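Local coordinates for protein putative phosphosugar isomerase (Silicibacter pomeroyi DSS-3, PDB 3FJ1) that is of unproven function but, with its two SIS domains, probably binds phosphorylated sugars or related carbohydrate derivatives and may act as an isomerase or aminotransferase, at residues A[2-5]-A[10-13]; A[46-51]-A[56-61]; A[225-228]-A[232-235]; A[299-302]-A[307-310]. One frame throughout, in Å; residues are numbered along the deposited sequence. Where two conformers were deposited one is given.

Contact 1: residues A[2-5]-A[10-13]; sequences MTQH and RREI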
loop_
_atom_site.group_PDB
_atom_site.type_symbol
_atom_site.label_atom_id
_atom_site.label_comp_id
_atom_site.label_asym_id
_atom_site.label_seq_id
_atom_site.Cartn_x
_atom_site.Cartn_y
_atom_site.Cartn_z
HETATM N N MSE A 2 33.536 27.678 17.159
HETATM C CA MSE A 2 33.307 26.440 17.922
HETATM C C MSE A 2 31.879 25.895 17.823
HETATM O O MSE A 2 31.669 24.696 17.994
HETATM C CB MSE A 2 33.712 26.635 19.378
HETATM C CG MSE A 2 35.206 26.874 19.500
HETATM SE SE MSE A 2 35.829 26.900 21.326
HETATM C CE MSE A 2 35.296 28.722 21.811
ATOM N N THR A 3 30.901 26.775 17.572
ATOM C CA THR A 3 29.516 26.330 17.440
ATOM C C THR A 3 29.425 25.627 16.099
ATOM O O THR A 3 29.872 26.162 15.069
ATOM C CB THR A 3 28.499 27.486 17.566
ATOM O OG1 THR A 3 28.630 28.082 18.870
ATOM C CG2 THR A 3 27.058 26.994 17.324
ATOM N N GLN A 4 28.863 24.426 16.123
ATOM C CA GLN A 4 28.720 23.584 14.953
ATOM C C GLN A 4 27.357 23.899 14.320
ATOM O O GLN A 4 26.355 24.068 15.015
ATOM C CB GLN A 4 28.780 22.108 15.377
ATOM C CG GLN A 4 30.043 21.745 16.222
ATOM C CD GLN A 4 29.978 20.358 16.847
ATOM O OE1 GLN A 4 28.902 19.770 17.004
ATOM N NE2 GLN A 4 31.143 19.831 17.208
ATOM N N HIS A 5 27.309 24.002 13.008
ATOM C CA HIS A 5 26.051 24.369 12.373
ATOM C C HIS A 5 25.667 23.297 11.371
ATOM O O HIS A 5 25.370 23.584 10.193
ATOM C CB HIS A 5 26.151 25.749 11.724
ATOM C CG HIS A 5 26.309 26.872 12.710
ATOM N ND1 HIS A 5 25.256 27.359 13.464
ATOM C CD2 HIS A 5 27.396 27.595 13.073
ATOM C CE1 HIS A 5 25.692 28.337 14.242
ATOM N NE2 HIS A 5 26.984 28.504 14.017
ATOM N N ARG A 10 21.723 15.829 8.827
ATOM C CA ARG A 10 22.973 15.724 8.060
ATOM C C ARG A 10 24.010 14.846 8.755
ATOM O O ARG A 10 24.698 14.082 8.096
ATOM C CB ARG A 10 23.582 17.093 7.759
ATOM C CG ARG A 10 24.793 17.020 6.809
ATOM C CD ARG A 10 24.416 16.586 5.381
ATOM N NE ARG A 10 25.383 15.648 4.826
ATOM C CZ ARG A 10 25.312 15.135 3.596
ATOM N NH1 ARG A 10 24.373 15.533 2.749
ATOM N NH2 ARG A 10 26.225 14.276 3.192
ATOM N N ARG A 11 24.143 14.974 10.073
ATOM C CA ARG A 11 25.088 14.148 10.824
ATOM C C ARG A 11 24.771 12.673 10.540
ATOM O O ARG A 11 25.656 11.867 10.321
ATOM C CB ARG A 11 24.923 14.347 12.333
ATOM C CG ARG A 11 25.314 15.697 12.898
ATOM C CD ARG A 11 26.765 15.809 13.056
ATOM N NE ARG A 11 27.179 17.075 13.667
ATOM C CZ ARG A 11 28.408 17.555 13.592
ATOM N NH1 ARG A 11 29.331 16.909 12.897
ATOM N NH2 ARG A 11 28.702 18.719 14.165
ATOM N N GLU A 12 23.485 12.354 10.537
ATOM C CA GLU A 12 23.145 10.967 10.409
ATOM C C GLU A 12 23.324 10.484 8.960
ATOM O O GLU A 12 23.775 9.360 8.759
ATOM C CB GLU A 12 21.831 10.686 11.136
ATOM C CG GLU A 12 22.083 10.907 12.643
ATOM C CD GLU A 12 20.879 10.795 13.554
ATOM O OE1 GLU A 12 19.812 10.313 13.129
ATOM O OE2 GLU A 12 21.025 11.161 14.745
ATOM N N ILE A 13 23.068 11.336 7.970
ATOM C CA ILE A 13 23.355 11.003 6.579
ATOM C C ILE A 13 24.866 10.738 6.401
ATOM O O ILE A 13 25.253 9.792 5.682
ATOM C CB ILE A 13 22.885 12.125 5.608
ATOM C CG1 ILE A 13 21.360 12.223 5.581
ATOM C CG2 ILE A 13 23.420 11.865 4.198
ATOM C CD1 ILE A 13 20.817 13.532 4.932
HETATM O O HOH W 1 25.858 18.963 15.696
#

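Contact 2: residues A[46-51]-A[56-61]; sequences VATVAR and HVCTYL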
loop_
_atom_site.group_PDB
_atom_site.type_symbol
_atom_site.label_atom_id
_atom_site.label_comp_id
_atom_site.label_asym_id
_atom_site.label_seq_id
_atom_site.Cartn_x
_atom_site.Cartn_y
_atom_site.Cartn_z
ATOM N N VAL A 46 6.628 -15.871 2.027
ATOM C CA VAL A 46 7.084 -14.877 2.991
ATOM C C VAL A 46 5.930 -13.967 3.409
ATOM O O VAL A 46 5.128 -13.562 2.565
ATOM C CB VAL A 46 8.205 -14.002 2.404
ATOM C CG1 VAL A 46 8.714 -13.011 3.456
ATOM C CG2 VAL A 46 9.367 -14.876 1.860
ATOM N N ALA A 47 5.874 -13.611 4.693
ATOM C CA ALA A 47 4.925 -12.624 5.192
ATOM C C ALA A 47 5.732 -11.503 5.814
ATOM O O ALA A 47 6.769 -11.767 6.409
ATOM C CB ALA A 47 3.973 -13.212 6.224
ATOM N N THR A 48 5.330 -10.255 5.613
ATOM C CA THR A 48 6.024 -9.135 6.236
ATOM C C THR A 48 5.086 -8.456 7.244
ATOM O O THR A 48 3.861 -8.454 7.081
ATOM C CB THR A 48 6.577 -8.086 5.248
ATOM O OG1 THR A 48 5.488 -7.518 4.506
ATOM C CG2 THR A 48 7.654 -8.709 4.279
ATOM N N VAL A 49 5.697 -7.904 8.288
ATOM C CA VAL A 49 5.009 -7.217 9.374
ATOM C C VAL A 49 5.789 -5.920 9.678
ATOM O O VAL A 49 6.954 -5.955 10.096
ATOM C CB VAL A 49 4.915 -8.059 10.673
ATOM C CG1 VAL A 49 4.116 -7.318 11.762
ATOM C CG2 VAL A 49 4.296 -9.430 10.364
ATOM N N ALA A 50 5.135 -4.782 9.489
ATOM C CA ALA A 50 5.790 -3.503 9.660
ATOM C C ALA A 50 4.780 -2.341 9.561
ATOM O O ALA A 50 3.647 -2.503 9.068
ATOM C CB ALA A 50 6.900 -3.316 8.571
ATOM N N ARG A 51 5.229 -1.166 9.987
ATOM C CA ARG A 51 4.457 0.074 9.837
ATOM C C ARG A 51 5.402 1.224 9.512
ATOM O O ARG A 51 6.603 1.110 9.702
ATOM C CB ARG A 51 3.692 0.399 11.119
ATOM C CG ARG A 51 4.561 0.429 12.332
ATOM C CD ARG A 51 3.749 0.530 13.581
ATOM N NE ARG A 51 3.264 1.877 13.814
ATOM C CZ ARG A 51 3.998 2.849 14.359
ATOM N NH1 ARG A 51 5.252 2.622 14.743
ATOM N NH2 ARG A 51 3.473 4.060 14.565
ATOM N N HIS A 56 8.041 0.485 4.020
ATOM C CA HIS A 56 8.676 0.789 2.727
ATOM C C HIS A 56 9.900 -0.121 2.565
ATOM O O HIS A 56 10.204 -0.589 1.464
ATOM C CB HIS A 56 9.015 2.266 2.597
ATOM C CG HIS A 56 7.813 3.157 2.743
ATOM N ND1 HIS A 56 6.586 2.834 2.191
ATOM C CD2 HIS A 56 7.653 4.365 3.337
ATOM C CE1 HIS A 56 5.716 3.782 2.491
ATOM N NE2 HIS A 56 6.347 4.748 3.137
ATOM N N VAL A 57 10.575 -0.415 3.680
ATOM C CA VAL A 57 11.637 -1.398 3.675
ATOM C C VAL A 57 11.067 -2.738 3.238
ATOM O O VAL A 57 11.639 -3.449 2.420
ATOM C CB VAL A 57 12.323 -1.520 5.026
ATOM C CG1 VAL A 57 13.367 -2.678 4.945
ATOM C CG2 VAL A 57 12.968 -0.167 5.419
ATOM N N CYS A 58 9.933 -3.101 3.813
ATOM C CA CYS A 58 9.275 -4.367 3.462
ATOM C C CYS A 58 8.866 -4.432 1.972
ATOM O O CYS A 58 9.035 -5.457 1.314
ATOM C CB CYS A 58 8.114 -4.617 4.382
ATOM S SG CYS A 58 8.637 -5.177 6.040
ATOM N N THR A 59 8.379 -3.326 1.431
ATOM C CA THR A 59 8.076 -3.294 0.005
ATOM C C THR A 59 9.329 -3.568 -0.821
ATOM O O THR A 59 9.305 -4.383 -1.749
ATOM C CB THR A 59 7.466 -1.950 -0.389
ATOM O OG1 THR A 59 6.253 -1.756 0.356
ATOM C CG2 THR A 59 7.204 -1.869 -1.926
ATOM N N TYR A 60 10.424 -2.894 -0.476
ATOM C CA TYR A 60 11.733 -3.108 -1.095
ATOM C C TYR A 60 12.135 -4.601 -1.027
ATOM O O TYR A 60 12.421 -5.227 -2.049
ATOM C CB TYR A 60 12.739 -2.198 -0.389
ATOM C CG TYR A 60 14.075 -1.959 -1.050
ATOM C CD1 TYR A 60 14.679 -2.893 -1.868
ATOM C CD2 TYR A 60 14.806 -0.815 -0.734
ATOM C CE1 TYR A 60 15.950 -2.671 -2.407
ATOM C CE2 TYR A 60 16.064 -0.606 -1.255
ATOM C CZ TYR A 60 16.625 -1.520 -2.088
ATOM O OH TYR A 60 17.863 -1.274 -2.587
ATOM N N LEU A 61 12.062 -5.180 0.166
ATOM C CA LEU A 61 12.422 -6.564 0.358
ATOM C C LEU A 61 11.458 -7.563 -0.304
ATOM O O LEU A 61 11.902 -8.655 -0.648
ATOM C CB LEU A 61 12.597 -6.864 1.834
ATOM C CG LEU A 61 13.715 -6.067 2.553
ATOM C CD1 LEU A 61 13.718 -6.455 4.062
ATOM C CD2 LEU A 61 15.085 -6.265 1.893
#

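Contact 3: residues A[225-228]-A[232-235]; sequences LKFK and QLHA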
loop_
_atom_site.group_PDB
_atom_site.type_symbol
_atom_site.label_atom_id
_atom_site.label_comp_id
_atom_site.label_asym_id
_atom_site.label_seq_id
_atom_site.Cartn_x
_atom_site.Cartn_y
_atom_site.Cartn_z
ATOM N N LEU A 225 7.416 10.074 1.967
ATOM C CA LEU A 225 7.204 10.062 3.405
ATOM C C LEU A 225 8.157 11.025 4.116
ATOM O O LEU A 225 7.724 11.916 4.865
ATOM C CB LEU A 225 7.380 8.650 3.971
ATOM C CG LEU A 225 7.342 8.528 5.502
ATOM C CD1 LEU A 225 6.024 9.121 6.033
ATOM C CD2 LEU A 225 7.546 7.094 5.978
ATOM N N LYS A 226 9.450 10.856 3.859
ATOM C CA LYS A 226 10.450 11.625 4.575
ATOM C C LYS A 226 10.470 13.117 4.191
ATOM O O LYS A 226 10.804 13.978 5.031
ATOM C CB LYS A 226 11.827 10.976 4.494
ATOM C CG LYS A 226 11.852 9.557 5.107
ATOM C CD LYS A 226 11.411 9.506 6.586
ATOM C CE LYS A 226 11.378 8.042 7.167
ATOM N NZ LYS A 226 12.663 7.299 7.186
ATOM N N PHE A 227 10.069 13.422 2.965
ATOM C CA PHE A 227 9.934 14.818 2.555
ATOM C C PHE A 227 8.857 15.489 3.399
ATOM O O PHE A 227 9.069 16.579 3.909
ATOM C CB PHE A 227 9.589 14.891 1.079
ATOM C CG PHE A 227 9.465 16.289 0.555
ATOM C CD1 PHE A 227 10.580 17.010 0.203
ATOM C CD2 PHE A 227 8.220 16.874 0.398
ATOM C CE1 PHE A 227 10.446 18.310 -0.310
ATOM C CE2 PHE A 227 8.091 18.157 -0.106
ATOM C CZ PHE A 227 9.203 18.875 -0.453
ATOM N N LYS A 228 7.713 14.818 3.582
ATOM C CA LYS A 228 6.635 15.358 4.424
ATOM C C LYS A 228 7.070 15.495 5.880
ATOM O O LYS A 228 6.809 16.519 6.530
ATOM C CB LYS A 228 5.376 14.481 4.339
ATOM C CG LYS A 228 4.703 14.479 2.951
ATOM C CD LYS A 228 3.438 13.622 2.915
ATOM C CE LYS A 228 3.724 12.162 2.965
ATOM N NZ LYS A 228 2.431 11.387 2.916
ATOM N N GLN A 232 7.616 19.314 6.170
ATOM C CA GLN A 232 6.219 19.699 6.372
ATOM C C GLN A 232 5.625 20.303 5.097
ATOM O O GLN A 232 4.892 21.299 5.140
ATOM C CB GLN A 232 6.087 20.629 7.591
ATOM C CG GLN A 232 6.559 19.975 8.894
ATOM C CD GLN A 232 5.685 18.768 9.301
ATOM O OE1 GLN A 232 4.455 18.885 9.439
ATOM N NE2 GLN A 232 6.321 17.605 9.510
ATOM N N LEU A 233 5.980 19.705 3.955
ATOM C CA LEU A 233 5.455 20.069 2.654
ATOM C C LEU A 233 4.887 18.788 2.077
ATOM O O LEU A 233 5.336 17.705 2.426
ATOM C CB LEU A 233 6.542 20.642 1.736
ATOM C CG LEU A 233 7.129 22.007 2.120
ATOM C CD1 LEU A 233 8.370 22.250 1.297
ATOM C CD2 LEU A 233 6.119 23.137 1.932
ATOM N N HIS A 234 3.933 18.922 1.171
ATOM C CA HIS A 234 3.244 17.775 0.638
ATOM C C HIS A 234 4.077 17.050 -0.408
ATOM O O HIS A 234 4.776 17.688 -1.195
ATOM C CB HIS A 234 1.915 18.214 0.013
ATOM C CG HIS A 234 1.076 17.070 -0.461
ATOM N ND1 HIS A 234 0.664 16.056 0.382
ATOM C CD2 HIS A 234 0.572 16.780 -1.685
ATOM C CE1 HIS A 234 -0.060 15.191 -0.307
ATOM N NE2 HIS A 234 -0.124 15.603 -1.565
ATOM N N ALA A 235 4.012 15.725 -0.373
ATOM C CA ALA A 235 4.581 14.881 -1.400
ATOM C C ALA A 235 3.706 13.662 -1.631
ATOM O O ALA A 235 2.986 13.215 -0.717
ATOM C CB ALA A 235 6.001 14.451 -1.047
HETATM O O HOH W 2 1.571 11.250 0.161
#

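Contact 4: residues A[299-302]-A[307-310]; sequences HVRS and TDPL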
loop_
_atom_site.group_PDB
_atom_site.type_symbol
_atom_site.label_atom_id
_atom_site.label_comp_id
_atom_site.label_asym_id
_atom_site.label_seq_id
_atom_site.Cartn_x
_atom_site.Cartn_y
_atom_site.Cartn_z
ATOM N N HIS A 299 23.713 10.582 -10.062
ATOM C CA HIS A 299 23.516 9.377 -9.253
ATOM C C HIS A 299 24.673 8.382 -9.309
ATOM O O HIS A 299 25.499 8.393 -10.238
ATOM C CB HIS A 299 22.220 8.650 -9.676
ATOM C CG HIS A 299 22.235 8.202 -11.101
ATOM N ND1 HIS A 299 22.036 9.071 -12.157
ATOM C CD2 HIS A 299 22.506 6.999 -11.648
ATOM C CE1 HIS A 299 22.157 8.407 -13.291
ATOM N NE2 HIS A 299 22.431 7.142 -13.012
ATOM N N VAL A 300 24.690 7.487 -8.323
ATOM C CA VAL A 300 25.736 6.485 -8.228
ATOM C C VAL A 300 25.161 5.068 -8.312
ATOM O O VAL A 300 24.322 4.680 -7.490
ATOM C CB VAL A 300 26.542 6.646 -6.920
ATOM C CG1 VAL A 300 27.740 5.704 -6.944
ATOM C CG2 VAL A 300 26.977 8.121 -6.686
ATOM N N ARG A 301 25.582 4.313 -9.326
ATOM C CA ARG A 301 25.167 2.949 -9.468
ATOM C C ARG A 301 25.988 2.064 -8.507
ATOM O O ARG A 301 27.125 2.404 -8.153
ATOM C CB ARG A 301 25.294 2.500 -10.922
ATOM C CG ARG A 301 24.340 3.189 -11.875
ATOM C CD ARG A 301 22.922 2.681 -11.695
ATOM N NE ARG A 301 21.933 3.273 -12.588
ATOM C CZ ARG A 301 20.848 3.951 -12.203
ATOM N NH1 ARG A 301 20.576 4.194 -10.920
ATOM N NH2 ARG A 301 20.005 4.383 -13.130
ATOM N N SER A 302 25.386 0.951 -8.093
ATOM C CA SER A 302 25.901 0.115 -7.005
ATOM C C SER A 302 26.577 -1.215 -7.375
ATOM O O SER A 302 27.246 -1.801 -6.528
ATOM C CB SER A 302 24.751 -0.191 -6.051
ATOM O OG SER A 302 23.889 -1.155 -6.595
ATOM N N THR A 307 20.526 -3.282 -5.042
ATOM C CA THR A 307 21.166 -2.329 -4.145
ATOM C C THR A 307 21.090 -0.897 -4.698
ATOM O O THR A 307 21.238 0.061 -3.946
ATOM C CB THR A 307 22.650 -2.740 -3.842
ATOM O OG1 THR A 307 23.259 -3.236 -5.041
ATOM C CG2 THR A 307 22.699 -3.873 -2.765
ATOM N N ASP A 308 20.802 -0.735 -5.988
ATOM C CA ASP A 308 20.751 0.594 -6.598
ATOM C C ASP A 308 19.835 1.585 -5.886
ATOM O O ASP A 308 20.214 2.728 -5.702
ATOM C CB ASP A 308 20.406 0.541 -8.096
ATOM C CG ASP A 308 21.636 0.319 -9.009
ATOM O OD1 ASP A 308 22.792 0.174 -8.536
ATOM O OD2 ASP A 308 21.405 0.269 -10.227
ATOM N N PRO A 309 18.616 1.164 -5.500
ATOM C CA PRO A 309 17.728 2.112 -4.823
ATOM C C PRO A 309 18.276 2.731 -3.532
ATOM O O PRO A 309 17.920 3.855 -3.227
ATOM C CB PRO A 309 16.451 1.294 -4.587
ATOM C CG PRO A 309 16.469 0.281 -5.679
ATOM C CD PRO A 309 17.925 -0.110 -5.777
ATOM N N LEU A 310 19.134 2.022 -2.807
ATOM C CA LEU A 310 19.714 2.564 -1.587
ATOM C C LEU A 310 20.614 3.767 -1.889
ATOM O O LEU A 310 20.632 4.764 -1.141
ATOM C CB LEU A 310 20.463 1.479 -0.822
ATOM C CG LEU A 310 19.601 0.425 -0.099
ATOM C CD1 LEU A 310 20.523 -0.662 0.371
ATOM C CD2 LEU A 310 18.762 1.026 1.051
HETATM O O HOH W 3 21.724 3.681 -8.138
#

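Contact 1: residues A[2-5]-A[10-13]
Gln4 and Arg11 meet where the extended N-terminal tail passes the first turns of the long helix 8-41, a small surface contact between a loop and the outer side of a helix. The two side chains cross at about a right angle. The chain of Gln4 is extended beyond CG (chi2 170°), whereas that of Arg11 bends at chi2 (-79°) before straightening, and this bend sends its guanidinium out to the tail. Arg11 NH2 is the atom that arrives, 3.0 Å from Gln4 OE1 and 3.6 Å from Gln4 CB, the latter in the guanidinium plane at its edge. The amide and guanidinium planes stand 58° apart, so the groups do not stack flat. Long, flexible polar residues suit this place, since they can span the gap between tail and helix while remaining compatible with water.

The same helical turn is packed far more firmly on its other sides. Ile13 lays CG2 over the centre of the Arg10 guanidinium, 3.8 Å above its plane, and also touches Tyr317 of helix 308-326. Arg10 pairs with Asp14 and bonds to Ser318, while both carboxylate oxygens of buried Glu12 are used, by Leu148 N and Ser149 OG. Against that, the Gln4-Arg11 side is loose and wet, and both residues also touch a neighbouring molecule in the crystal, which may influence how they lie. One water lies in the plane of the Arg11 guanidinium, at its edge: it accepts from Arg11 NE at 3.1 Å and gives at most a weak bond to Gln4 OE1 at 3.4 Å.

Contact 2: residues A[46-51]-A[56-61]
Cys58 of helix 53-69 faces Thr48 and Ala50 at the end of strand 45-49, with its sulfur set between them. Thr48 and Ala50 both point CB toward the helix, as alternate residues of an extended chain do, while Val49 between them points away, and its side chain touches helix 105-116. The sulfur of Cys58 lies 3.6 Å from Ala50 CB and 3.7 Å from Thr48 CB. SG stands anti to the carbonyl carbon and beside the backbone N (chi1 -76°), and this torsion places it where it meets both Thr48 and Ala50. Thr48 presents its branches alongside: OG1 stands 3.9 Å from Cys58 CB, and CG2 approaches SG at 4.1 Å.

Small side chains suit this layer because they let the backbones draw close; the CA atoms of Thr48 and Cys58 are 6.4 Å apart. Thr48 also fits the strand, whose edges are taken by backbone bonds, Thr48 to Ala74 on one neighbour and Ala47 to Leu94 and Leu96 on the other. Strand 45-49, helix 53-69 and strand 73-75 form a beta-alpha-beta unit of the Rossmann-like SIS fold, and this is its strand-to-helix packing. Just past it, Arg51 reaches Glu242 of the second subunit.

Chemically the meeting is sulfur and carbon against carbon: a buried van der Waals contact that depends on shape and closeness, with none of the directional bonding that a polar pair would impose.

Contact 3: residues A[225-228]-A[232-235]
The ring of Phe227 turns its edge to the backbone of His234, whose O lies near the ring plane, 3.5 Å from Phe227 CE2. Leu233 CB, 3.5 Å from the same carbon, and Ala235 CB, 3.6 Å from Phe227 CD2, approach obliquely; Phe316 and Val320 of helix 308-326 also touch the ring. An extended aromatic, its CG opposite the backbone N (chi1 -178°), suits this place because it spans the gap from helix to loop. With an alanine here, the side chains of Leu233 and Ala235 would probably lose the ring they pack on, leaving a gap beside helix 308-326. The imidazole of His234 receives Lys228 CD obliquely, bonds to Glu236 through NE2, and meets the ring of His234 of the second subunit.

Gln232 is the first residue beyond the helix, with positive phi (57°). Its N still bonds to Lys228 O at 2.9 Å, but the N-H is bent (134°) and comes from above the carbonyl plane. Its NE2 turns to Glu229 O and to Pro247 O of the second subunit. Buried Leu233 O lacks a conventional partner and is met by Lys228 CA-H, with CA at 3.3 Å. Lys228, bent at chi3, runs alongside the chain, and its NZ gives a bond to a water that donates to Ala235 O.

The turn thus leads from helix 217-231 into strand 235-239, an outermost strand, within this chain, of the second parallel sheet, with helix 308-326 against Phe227 and Leu233.

Contact 4: residues A[299-302]-A[307-310]
Ser302 and Asp308 bring their CA atoms to 5.2 Å as the loop after strand 295-296 doubles back into the start of helix 308-326. The Asp308 carboxylate gathers the turn. Its OD1 accepts from Ser302 N at 2.7 Å, nearly in line with its own C-O bond, and from Ser302 OG at 2.6 Å on the anti side; the donors come from opposite faces of the carboxylate plane. Serine suits the spot because its hydroxyl, swung between the backbone N and carbonyl carbon (chi1 75°), folds back over its own chain to share an acceptor with its own N-H. Thr307 OG1 lies 2.7 Å from Ser302 OG and is also within bonding reach of His304 O.

Helix 308-326 follows the last strand of the second SIS domain's parallel sheet and packs against helix 153-171, where Leu310 sits on Ala160 and Leu164.

Asp308 OD2 receives Gly263 N and lies 3.2 Å from Arg301 CD. Its salt bridge to Arg301 NE is long, 3.9 Å, and rests on charge alone, since the oxygen stands well out of the guanidinium plane. Were Asp308 an alanine, Ser302 N and Gly263 N would probably be left without this acceptor and the loop less firmly held to the helix. The Arg301 guanidinium itself serves Glu267 and Ala261 O. His299 CD2 lies 3.4 Å above the plane of that guanidinium, over its centre; in the same plane, at the edge, a water accepts from Arg301 NH1 and donates to Val300 O and Asp308 O.

How the contacts relate
From the N terminus, contact 1 closes the short tail onto the start of helix 8-41. Contact 2 follows on the next strand and helix, closing the turn from strand 45-49 to helix 53-69 in the first SIS domain. Contact 3 closes the exit of helix 217-231 toward strand 235-239, and contact 4 the loop leading into helix 308-326, both in the second domain. All four are in series along the chain; none nests or crosses. In space contact 2 is the junction: His56 packs on Leu225 of contact 3, and Tyr60 on Pro309 and Leu310 of contact 4, tying the domains together. Contact 1 lies apart, about 9 Å from contacts 3 and 4 at the nearest atoms.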